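Alternansucrase (Leuconostoc mesenteroides, PDB 6HVG) is a multidomain glycoside hydrolase family 70 enzyme with a calcium site, whose chain also carries repeats of the choline-binding or cell-wall-binding type. Local coordinates at residues Ser585-Leu594 against Gln1227-Thr1238; Thr1196-Lys1206 against Lys1239-Tyr1247. All coordinates share one frame; numbering follows the deposited sequence.

Overall arrangement
Both contacts use the loop that runs from helix 1220-1224 to strand 1248-1252, and their centres lie about 17 Å apart. Interaction 1 sets the first part of this loop against the N-terminal turns of helix 587-601, chiefly by van der Waals contacts of aliphatic groups with side chains and backbone oxygens, with one weak backbone bond and two waters. Interaction 2 sets the next part against the end of edge strand 1190-1197 and the start of helix 1203-1207, and is richer in direct polar bonds. Each is partly buried, with 8 of 15 touching residues buried in interaction 1 and 6 of 15 in interaction 2. They touch where Glu-592 OE2 probably bonds Gln-1204 NE2 and where Val-589 packs on Tyr-1247.

Interaction 1 (Ser585-Leu594 against Gln1227-Thr1238); sequences SNPIVQAEQL and QVSTGQPIDAST
Ile-1234 and Leu-594 cross at about a right angle, with CD1 of Ile-1234 3.7 Å from CD2 of Leu-594, and Phe-1223 of helix 1220-1224 touches both. Ile-1234 divides its branches: CG1 sits between the backbone N and the carbonyl carbon (chi1 63°) and carries CD1 to the leucine, while CG2 turns to Gln-590 and lies 3.6 Å from its OE1. The Gln-590 and Gln-1227 side chains run past each other in opposite directions with amide planes 85° apart, and OE1 meets the aliphatic CG of Gln-1227 rather than its amide. The other end of the Gln-590 amide is held by Asn-584 O, which accepts from NE2.

One turn back, Pro-587 lays its CB against the CB of Asp-1235 at 3.8 Å. Asp-1235 N reaches Pro-587 O at 3.3 Å, a nearly straight (172°) but weak hydrogen bond; the same carbonyl also accepts from Ala-591 N. Ile-588 lies alongside Asp-1235, pointing the same way, and its CD1 approaches Thr-1238 OG1 at 3.9 Å. The carboxylate is shared: OD2 lies 3.7 Å from Ile-588 CG1, while OD1 accepts from Ser-1237 N, closing an Asx turn, and from Ser-1237 OG on the syn side. Ala-591 CB lies 3.3 Å from Asp-1235 O.

Water 1 donates to Ile-588 O and Thr-1238 O; water 2 donates to Gln-590 OE1 and accepts from Thr-1230 OG1. Helix side chains thus meet loop side chains and carbonyls alike, and one weak bond and two waters link the polar groups.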
loop_
_atom_site.group_PDB
_atom_site.type_symbol
_atom_site.label_atom_id
_atom_site.label_comp_id
_atom_site.label_asym_id
_atom_site.label_seq_id
_atom_site.Cartn_x
_atom_site.Cartn_y
_atom_site.Cartn_z
ATOM N N SER A 585 21.213 -5.597 -8.882
ATOM C CA SER A 585 21.845 -6.869 -9.313
ATOM C C SER A 585 22.927 -6.683 -10.371
ATOM O O SER A 585 23.645 -7.642 -10.692
ATOM C CB SER A 585 20.806 -7.839 -9.875
ATOM O OG SER A 585 20.491 -7.538 -11.222
ATOM N N ASN A 586 23.021 -5.476 -10.936
ATOM C CA ASN A 586 24.028 -5.140 -11.940
ATOM C C ASN A 586 25.351 -4.718 -11.309
ATOM O O ASN A 586 25.405 -3.710 -10.626
ATOM C CB ASN A 586 23.485 -4.001 -12.807
ATOM C CG ASN A 586 24.421 -3.597 -13.938
ATOM O OD1 ASN A 586 25.647 -3.737 -13.858
ATOM N ND2 ASN A 586 23.836 -3.068 -14.994
ATOM N N PRO A 587 26.434 -5.466 -11.579
ATOM C CA PRO A 587 27.748 -5.117 -11.034
ATOM C C PRO A 587 28.143 -3.644 -11.147
ATOM O O PRO A 587 28.736 -3.095 -10.220
ATOM C CB PRO A 587 28.699 -5.996 -11.849
ATOM C CG PRO A 587 27.901 -7.209 -12.198
ATOM C CD PRO A 587 26.493 -6.715 -12.379
ATOM N N ILE A 588 27.817 -3.012 -12.263
ATOM C CA ILE A 588 28.118 -1.591 -12.452
ATOM C C ILE A 588 27.367 -0.721 -11.445
ATOM O O ILE A 588 27.920 0.228 -10.915
ATOM C CB ILE A 588 27.819 -1.131 -13.900
ATOM C CG1 ILE A 588 28.804 -1.797 -14.885
ATOM C CG2 ILE A 588 27.954 0.382 -14.029
ATOM C CD1 ILE A 588 28.337 -1.819 -16.327
ATOM N N VAL A 589 26.109 -1.047 -11.200
ATOM C CA VAL A 589 25.287 -0.293 -10.265
ATOM C C VAL A 589 25.748 -0.584 -8.838
ATOM O O VAL A 589 25.733 0.307 -7.999
ATOM C CB VAL A 589 23.782 -0.624 -10.445
ATOM C CG1 VAL A 589 22.923 -0.013 -9.335
ATOM C CG2 VAL A 589 23.317 -0.136 -11.806
ATOM N N GLN A 590 26.180 -1.816 -8.582
ATOM C CA GLN A 590 26.735 -2.174 -7.287
ATOM C C GLN A 590 27.968 -1.340 -6.949
ATOM O O GLN A 590 28.111 -0.872 -5.816
ATOM C CB GLN A 590 27.071 -3.663 -7.231
ATOM C CG GLN A 590 25.842 -4.555 -7.219
ATOM C CD GLN A 590 26.177 -6.034 -7.134
ATOM O OE1 GLN A 590 27.340 -6.422 -7.233
ATOM N NE2 GLN A 590 25.144 -6.875 -6.964
ATOM N N ALA A 591 28.842 -1.143 -7.926
ATOM C CA ALA A 591 30.029 -0.289 -7.751
ATOM C C ALA A 591 29.610 1.140 -7.419
ATOM O O ALA A 591 30.222 1.785 -6.563
ATOM C CB ALA A 591 30.904 -0.287 -9.013
ATOM N N GLU A 592 28.581 1.638 -8.103
ATOM C CA GLU A 592 28.111 3.004 -7.880
ATOM C C GLU A 592 27.532 3.168 -6.462
ATOM O O GLU A 592 27.702 4.202 -5.830
ATOM C CB GLU A 592 27.087 3.379 -8.943
ATOM C CG GLU A 592 26.396 4.705 -8.705
ATOM C CD GLU A 592 27.353 5.825 -8.364
ATOM O OE1 GLU A 592 28.508 5.798 -8.827
ATOM O OE2 GLU A 592 26.909 6.754 -7.670
ATOM N N GLN A 593 26.876 2.128 -5.960
ATOM C CA GLN A 593 26.342 2.161 -4.608
ATOM C C GLN A 593 27.490 2.229 -3.587
ATOM O O GLN A 593 27.352 2.845 -2.542
ATOM C CB GLN A 593 25.472 0.944 -4.317
ATOM C CG GLN A 593 24.265 0.750 -5.193
ATOM C CD GLN A 593 23.173 1.744 -4.951
ATOM O OE1 GLN A 593 23.306 2.731 -4.231
ATOM N NE2 GLN A 593 22.065 1.465 -5.552
ATOM N N LEU A 594 28.604 1.568 -3.887
ATOM C CA LEU A 594 29.789 1.657 -3.039
ATOM C C LEU A 594 30.405 3.049 -3.090
ATOM O O LEU A 594 30.886 3.551 -2.081
ATOM C CB LEU A 594 30.832 0.617 -3.478
ATOM C CG LEU A 594 32.154 0.588 -2.705
ATOM C CD1 LEU A 594 31.881 0.267 -1.236
ATOM C CD2 LEU A 594 33.100 -0.413 -3.352
ATOM N N GLN A 1227 30.492 -11.554 -5.786
ATOM C CA GLN A 1227 29.226 -11.422 -5.089
ATOM C C GLN A 1227 28.366 -12.647 -5.361
ATOM O O GLN A 1227 28.466 -13.242 -6.408
ATOM C CB GLN A 1227 28.501 -10.160 -5.576
ATOM C CG GLN A 1227 29.238 -8.867 -5.271
ATOM C CD GLN A 1227 29.341 -8.637 -3.800
ATOM O OE1 GLN A 1227 28.491 -9.119 -3.027
ATOM N NE2 GLN A 1227 30.366 -7.902 -3.378
ATOM N N VAL A 1228 27.500 -12.998 -4.427
ATOM C CA VAL A 1228 26.789 -14.260 -4.476
ATOM C C VAL A 1228 25.714 -14.315 -5.536
ATOM O O VAL A 1228 25.630 -15.297 -6.273
ATOM C CB VAL A 1228 26.160 -14.602 -3.113
ATOM C CG1 VAL A 1228 25.321 -15.891 -3.183
ATOM C CG2 VAL A 1228 27.265 -14.731 -2.061
ATOM N N SER A 1229 24.884 -13.276 -5.622
ATOM C CA SER A 1229 23.721 -13.301 -6.521
ATOM C C SER A 1229 24.106 -13.355 -7.988
ATOM O O SER A 1229 23.343 -13.877 -8.788
ATOM C CB SER A 1229 22.792 -12.102 -6.269
ATOM O OG SER A 1229 23.239 -10.922 -6.914
ATOM N N THR A 1230 25.280 -12.823 -8.335
ATOM C CA THR A 1230 25.712 -12.692 -9.729
ATOM C C THR A 1230 26.847 -13.620 -10.172
ATOM O O THR A 1230 27.068 -13.796 -11.373
ATOM C CB THR A 1230 26.215 -11.262 -10.008
ATOM O OG1 THR A 1230 27.371 -10.997 -9.209
ATOM C CG2 THR A 1230 25.127 -10.226 -9.721
ATOM N N GLY A 1231 27.604 -14.155 -9.222
ATOM C CA GLY A 1231 28.814 -14.902 -9.538
ATOM C C GLY A 1231 29.966 -14.022 -10.010
ATOM O O GLY A 1231 31.043 -14.533 -10.340
ATOM N N GLN A 1232 29.756 -12.702 -10.005
ATOM C CA GLN A 1232 30.699 -11.728 -10.554
ATOM C C GLN A 1232 31.143 -10.781 -9.454
ATOM O O GLN A 1232 30.474 -10.666 -8.436
ATOM C CB GLN A 1232 30.037 -10.916 -11.678
ATOM C CG GLN A 1232 29.788 -11.700 -12.959
ATOM C CD GLN A 1232 31.096 -12.114 -13.634
ATOM O OE1 GLN A 1232 31.435 -13.303 -13.688
ATOM N NE2 GLN A 1232 31.855 -11.128 -14.123
ATOM N N PRO A 1233 32.280 -10.106 -9.651
ATOM C CA PRO A 1233 32.645 -9.033 -8.752
ATOM C C PRO A 1233 32.000 -7.721 -9.200
ATOM O O PRO A 1233 31.528 -7.617 -10.332
ATOM C CB PRO A 1233 34.168 -8.976 -8.906
ATOM C CG PRO A 1233 34.445 -9.467 -10.273
ATOM C CD PRO A 1233 33.274 -10.286 -10.721
ATOM N N ILE A 1234 31.997 -6.724 -8.335
ATOM C CA ILE A 1234 31.537 -5.399 -8.729
ATOM C C ILE A 1234 32.437 -4.852 -9.832
ATOM O O ILE A 1234 33.628 -5.214 -9.942
ATOM C CB ILE A 1234 31.478 -4.400 -7.548
ATOM C CG1 ILE A 1234 32.862 -4.145 -6.957
ATOM C CG2 ILE A 1234 30.534 -4.901 -6.454
ATOM C CD1 ILE A 1234 32.888 -2.966 -6.007
ATOM N N ASP A 1235 31.851 -3.990 -10.655
ATOM C CA ASP A 1235 32.505 -3.510 -11.849
ATOM C C ASP A 1235 32.609 -1.992 -11.800
ATOM O O ASP A 1235 31.644 -1.291 -12.064
ATOM C CB ASP A 1235 31.723 -3.998 -13.085
ATOM C CG ASP A 1235 32.365 -3.600 -14.399
ATOM O OD1 ASP A 1235 33.458 -2.977 -14.389
ATOM O OD2 ASP A 1235 31.748 -3.900 -15.452
ATOM N N ALA A 1236 33.791 -1.499 -11.447
ATOM C CA ALA A 1236 34.085 -0.069 -11.497
ATOM C C ALA A 1236 34.655 0.386 -12.853
ATOM O O ALA A 1236 35.063 1.545 -12.997
ATOM C CB ALA A 1236 35.043 0.306 -10.366
ATOM N N SER A 1237 34.684 -0.507 -13.846
ATOM C CA SER A 1237 35.211 -0.155 -15.173
ATOM C C SER A 1237 34.277 0.824 -15.916
ATOM O O SER A 1237 34.678 1.466 -16.885
ATOM C CB SER A 1237 35.455 -1.413 -16.010
ATOM O OG SER A 1237 34.248 -1.886 -16.586
ATOM N N THR A 1238 33.033 0.930 -15.451
ATOM C CA THR A 1238 32.051 1.868 -15.990
ATOM C C THR A 1238 31.495 2.728 -14.843
ATOM O O THR A 1238 31.105 2.207 -13.795
ATOM C CB THR A 1238 30.921 1.078 -16.666
ATOM O OG1 THR A 1238 31.498 0.064 -17.510
ATOM C CG2 THR A 1238 30.033 1.971 -17.485
HETATM O O HOH W 1 30.093 2.550 -11.202
HETATM O O HOH W 2 28.359 -8.384 -8.953
#

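Interaction 2 (Thr1196-Lys1206 against Lys1239-Tyr1247); sequences TKSSGVDYQAK and KIKQWSAKY
A classic beta bulge, in which Thr-1196 and Lys-1197 both face Gly-1166, ends edge strand 1190-1197 of the antiparallel sheet, and residues 1239-1247 run beside this strand end and the N-terminus of helix 1203-1207. Ser-1198 N donates to Trp-1243 O at 3.0 Å. Ser-1198 O in turn accepts from NE2 of Gln-1242 at 3.1 Å; with CG anti to the backbone N and the chain extended beyond it, the glutamine amide reaches across to this carbonyl.

Gln-1204 bends at chi2 (74°), which brings its amide between two groups of the loop. NE2 donates to Ile-1240 O at 3.1 Å, while OE1 receives a weak bond from Trp-1243 NE1. The amide and indole planes stand 71° apart, and one indole face is met by Ile-1240 CG2 near the rim. Outside the two segments, Arg-1115 gives OE1 a weak bond, which probably helps fix the rotation of this amide.

At the helix start, Asp-1202 is the N-cap, its OD1 accepting from Ala-1205 N. Water 3 joins this cap to the loop by donating to Asp-1202 OD1 and Lys-1241 O and accepting from Ser-1198 OG. The Lys-1241 chain folds over Ala-1205, and its ammonium also forms a salt bridge with Glu-1210. Its NZ ends 2.7 Å from Ala-1205 O, at a C=O...N angle of 169°.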
loop_
_atom_site.group_PDB
_atom_site.type_symbol
_atom_site.label_atom_id
_atom_site.label_comp_id
_atom_site.label_asym_id
_atom_site.label_seq_id
_atom_site.Cartn_x
_atom_site.Cartn_y
_atom_site.Cartn_z
ATOM N N THR A 1196 13.272 8.034 -16.881
ATOM C CA THR A 1196 14.362 7.213 -16.371
ATOM C C THR A 1196 15.737 7.869 -16.395
ATOM O O THR A 1196 16.681 7.336 -15.815
ATOM C CB THR A 1196 14.480 5.931 -17.219
ATOM O OG1 THR A 1196 14.436 6.284 -18.612
ATOM C CG2 THR A 1196 13.339 4.988 -16.898
ATOM N N LYS A 1197 15.858 9.012 -17.059
ATOM C CA LYS A 1197 17.156 9.612 -17.335
ATOM C C LYS A 1197 17.363 10.823 -16.451
ATOM O O LYS A 1197 16.522 11.699 -16.384
ATOM C CB LYS A 1197 17.221 10.007 -18.809
ATOM C CG LYS A 1197 18.609 10.021 -19.406
ATOM C CD LYS A 1197 18.617 10.622 -20.807
ATOM C CE LYS A 1197 18.862 9.584 -21.888
ATOM N NZ LYS A 1197 18.967 10.227 -23.230
ATOM N N SER A 1198 18.486 10.865 -15.762
ATOM C CA SER A 1198 18.844 11.986 -14.894
ATOM C C SER A 1198 19.343 13.195 -15.700
ATOM O O SER A 1198 19.698 13.051 -16.876
ATOM C CB SER A 1198 19.937 11.500 -13.943
ATOM O OG SER A 1198 20.254 12.491 -13.003
ATOM N N SER A 1199 19.409 14.367 -15.059
ATOM C CA SER A 1199 19.757 15.617 -15.762
ATOM C C SER A 1199 21.159 15.600 -16.369
ATOM O O SER A 1199 21.407 16.277 -17.370
ATOM C CB SER A 1199 19.626 16.836 -14.834
ATOM O OG SER A 1199 20.754 16.966 -13.956
ATOM N N GLY A 1200 22.073 14.853 -15.752
ATOM C CA GLY A 1200 23.456 14.777 -16.208
ATOM C C GLY A 1200 24.303 15.978 -15.824
ATOM O O GLY A 1200 25.480 16.045 -16.188
ATOM N N VAL A 1201 23.709 16.930 -15.110
ATOM C CA VAL A 1201 24.399 18.165 -14.739
ATOM C C VAL A 1201 24.117 18.475 -13.251
ATOM O O VAL A 1201 24.170 19.613 -12.807
ATOM C CB VAL A 1201 24.000 19.304 -15.724
ATOM C CG1 VAL A 1201 22.560 19.755 -15.504
ATOM C CG2 VAL A 1201 24.962 20.485 -15.644
ATOM N N ASP A 1202 23.863 17.410 -12.490
ATOM C CA ASP A 1202 23.513 17.464 -11.064
ATOM C C ASP A 1202 24.709 16.956 -10.247
ATOM O O ASP A 1202 25.787 16.773 -10.813
ATOM C CB ASP A 1202 22.235 16.642 -10.806
ATOM C CG ASP A 1202 22.391 15.142 -11.133
ATOM O OD1 ASP A 1202 23.385 14.716 -11.779
ATOM O OD2 ASP A 1202 21.480 14.376 -10.742
ATOM N N TYR A 1203 24.548 16.749 -8.940
ATOM C CA TYR A 1203 25.659 16.258 -8.110
ATOM C C TYR A 1203 25.969 14.768 -8.337
ATOM O O TYR A 1203 27.081 14.319 -8.076
ATOM C CB TYR A 1203 25.452 16.591 -6.625
ATOM C CG TYR A 1203 25.636 18.075 -6.355
ATOM C CD1 TYR A 1203 24.552 18.953 -6.368
ATOM C CD2 TYR A 1203 26.904 18.604 -6.140
ATOM C CE1 TYR A 1203 24.731 20.307 -6.174
ATOM C CE2 TYR A 1203 27.092 19.964 -5.944
ATOM C CZ TYR A 1203 26.007 20.809 -5.969
ATOM O OH TYR A 1203 26.184 22.154 -5.766
ATOM N N GLN A 1204 25.011 14.015 -8.875
ATOM C CA GLN A 1204 25.277 12.650 -9.356
ATOM C C GLN A 1204 26.284 12.642 -10.506
ATOM O O GLN A 1204 27.034 11.680 -10.670
ATOM C CB GLN A 1204 23.975 12.000 -9.809
ATOM C CG GLN A 1204 24.121 10.603 -10.391
ATOM C CD GLN A 1204 24.397 9.557 -9.329
ATOM O OE1 GLN A 1204 23.601 9.379 -8.399
ATOM N NE2 GLN A 1204 25.514 8.830 -9.479
ATOM N N ALA A 1205 26.276 13.694 -11.322
ATOM C CA ALA A 1205 27.244 13.825 -12.408
ATOM C C ALA A 1205 28.604 14.247 -11.886
ATOM O O ALA A 1205 29.625 13.759 -12.355
ATOM C CB ALA A 1205 26.737 14.806 -13.452
ATOM N N LYS A 1206 28.626 15.155 -10.916
ATOM C CA LYS A 1206 29.890 15.592 -10.320
ATOM C C LYS A 1206 30.602 14.444 -9.617
ATOM O O LYS A 1206 31.723 14.111 -9.961
ATOM C CB LYS A 1206 29.666 16.729 -9.323
ATOM C CG LYS A 1206 30.953 17.433 -8.949
ATOM C CD LYS A 1206 30.732 18.394 -7.801
ATOM C CE LYS A 1206 32.015 19.104 -7.416
ATOM N NZ LYS A 1206 31.654 20.294 -6.607
ATOM N N LYS A 1239 31.472 4.040 -15.037
ATOM C CA LYS A 1239 31.015 4.969 -14.003
ATOM C C LYS A 1239 29.619 5.493 -14.348
ATOM O O LYS A 1239 29.327 5.699 -15.517
ATOM C CB LYS A 1239 31.981 6.152 -13.864
ATOM C CG LYS A 1239 33.160 5.913 -12.947
ATOM C CD LYS A 1239 34.388 5.445 -13.689
ATOM C CE LYS A 1239 35.524 5.132 -12.731
ATOM N NZ LYS A 1239 36.413 4.095 -13.314
ATOM N N ILE A 1240 28.779 5.722 -13.332
ATOM C CA ILE A 1240 27.421 6.241 -13.530
ATOM C C ILE A 1240 27.353 7.710 -13.118
ATOM O O ILE A 1240 27.117 8.014 -11.950
ATOM C CB ILE A 1240 26.367 5.427 -12.726
ATOM C CG1 ILE A 1240 26.434 3.941 -13.088
ATOM C CG2 ILE A 1240 24.955 5.941 -12.994
ATOM C CD1 ILE A 1240 25.543 3.042 -12.244
ATOM N N LYS A 1241 27.567 8.606 -14.080
ATOM C CA LYS A 1241 27.368 10.047 -13.887
ATOM C C LYS A 1241 25.924 10.459 -14.211
ATOM O O LYS A 1241 25.478 11.543 -13.833
ATOM C CB LYS A 1241 28.285 10.862 -14.800
ATOM C CG LYS A 1241 29.786 10.705 -14.617
ATOM C CD LYS A 1241 30.198 10.718 -13.164
ATOM C CE LYS A 1241 31.683 11.025 -13.030
ATOM N NZ LYS A 1241 31.902 12.482 -12.905
ATOM N N GLN A 1242 25.209 9.594 -14.940
ATOM C CA GLN A 1242 23.829 9.856 -15.331
ATOM C C GLN A 1242 23.018 8.575 -15.249
ATOM O O GLN A 1242 23.383 7.581 -15.851
ATOM C CB GLN A 1242 23.796 10.398 -16.754
ATOM C CG GLN A 1242 22.415 10.825 -17.241
ATOM C CD GLN A 1242 22.444 11.249 -18.691
ATOM O OE1 GLN A 1242 22.974 10.534 -19.543
ATOM N NE2 GLN A 1242 21.866 12.404 -18.986
ATOM N N TRP A 1243 21.918 8.588 -14.506
ATOM C CA TRP A 1243 21.012 7.442 -14.504
ATOM C C TRP A 1243 20.263 7.363 -15.824
ATOM O O TRP A 1243 20.016 8.366 -16.465
ATOM C CB TRP A 1243 19.999 7.527 -13.355
ATOM C CG TRP A 1243 20.612 7.345 -12.026
ATOM C CD1 TRP A 1243 20.860 8.317 -11.090
ATOM C CD2 TRP A 1243 21.096 6.130 -11.475
ATOM N NE1 TRP A 1243 21.467 7.770 -9.991
ATOM C CE2 TRP A 1243 21.632 6.428 -10.206
ATOM C CE3 TRP A 1243 21.126 4.813 -11.923
ATOM C CZ2 TRP A 1243 22.198 5.451 -9.392
ATOM C CZ3 TRP A 1243 21.690 3.833 -11.097
ATOM C CH2 TRP A 1243 22.214 4.162 -9.858
ATOM N N SER A 1244 19.900 6.147 -16.205
ATOM C CA SER A 1244 19.035 5.898 -17.343
ATOM C C SER A 1244 18.401 4.521 -17.173
ATOM O O SER A 1244 18.768 3.784 -16.278
ATOM C CB SER A 1244 19.817 6.003 -18.638
ATOM O OG SER A 1244 20.796 5.005 -18.702
ATOM N N ALA A 1245 17.446 4.189 -18.032
ATOM C CA ALA A 1245 16.602 3.011 -17.864
ATOM C C ALA A 1245 17.389 1.718 -17.760
ATOM O O ALA A 1245 16.972 0.798 -17.069
ATOM C CB ALA A 1245 15.606 2.907 -19.014
ATOM N N LYS A 1246 18.526 1.631 -18.441
ATOM C CA LYS A 1246 19.294 0.392 -18.436
ATOM C C LYS A 1246 19.767 -0.021 -17.039
ATOM O O LYS A 1246 20.066 -1.185 -16.808
ATOM C CB LYS A 1246 20.463 0.458 -19.431
ATOM C CG LYS A 1246 21.529 1.518 -19.161
ATOM C CD LYS A 1246 22.650 1.385 -20.177
ATOM C CE LYS A 1246 23.588 2.567 -20.142
ATOM N NZ LYS A 1246 24.566 2.489 -21.261
ATOM N N TYR A 1247 19.831 0.933 -16.112
ATOM C CA TYR A 1247 20.201 0.652 -14.737
ATOM C C TYR A 1247 18.998 0.471 -13.808
ATOM O O TYR A 1247 19.158 0.345 -12.591
ATOM C CB TYR A 1247 21.119 1.762 -14.224
ATOM C CG TYR A 1247 22.440 1.868 -14.965
ATOM C CD1 TYR A 1247 23.249 0.751 -15.146
ATOM C CD2 TYR A 1247 22.896 3.085 -15.455
ATOM C CE1 TYR A 1247 24.457 0.839 -15.810
ATOM C CE2 TYR A 1247 24.109 3.180 -16.128
ATOM C CZ TYR A 1247 24.885 2.047 -16.303
ATOM O OH TYR A 1247 26.094 2.095 -16.963
HETATM O O HOH W 3 23.013 12.805 -13.604
#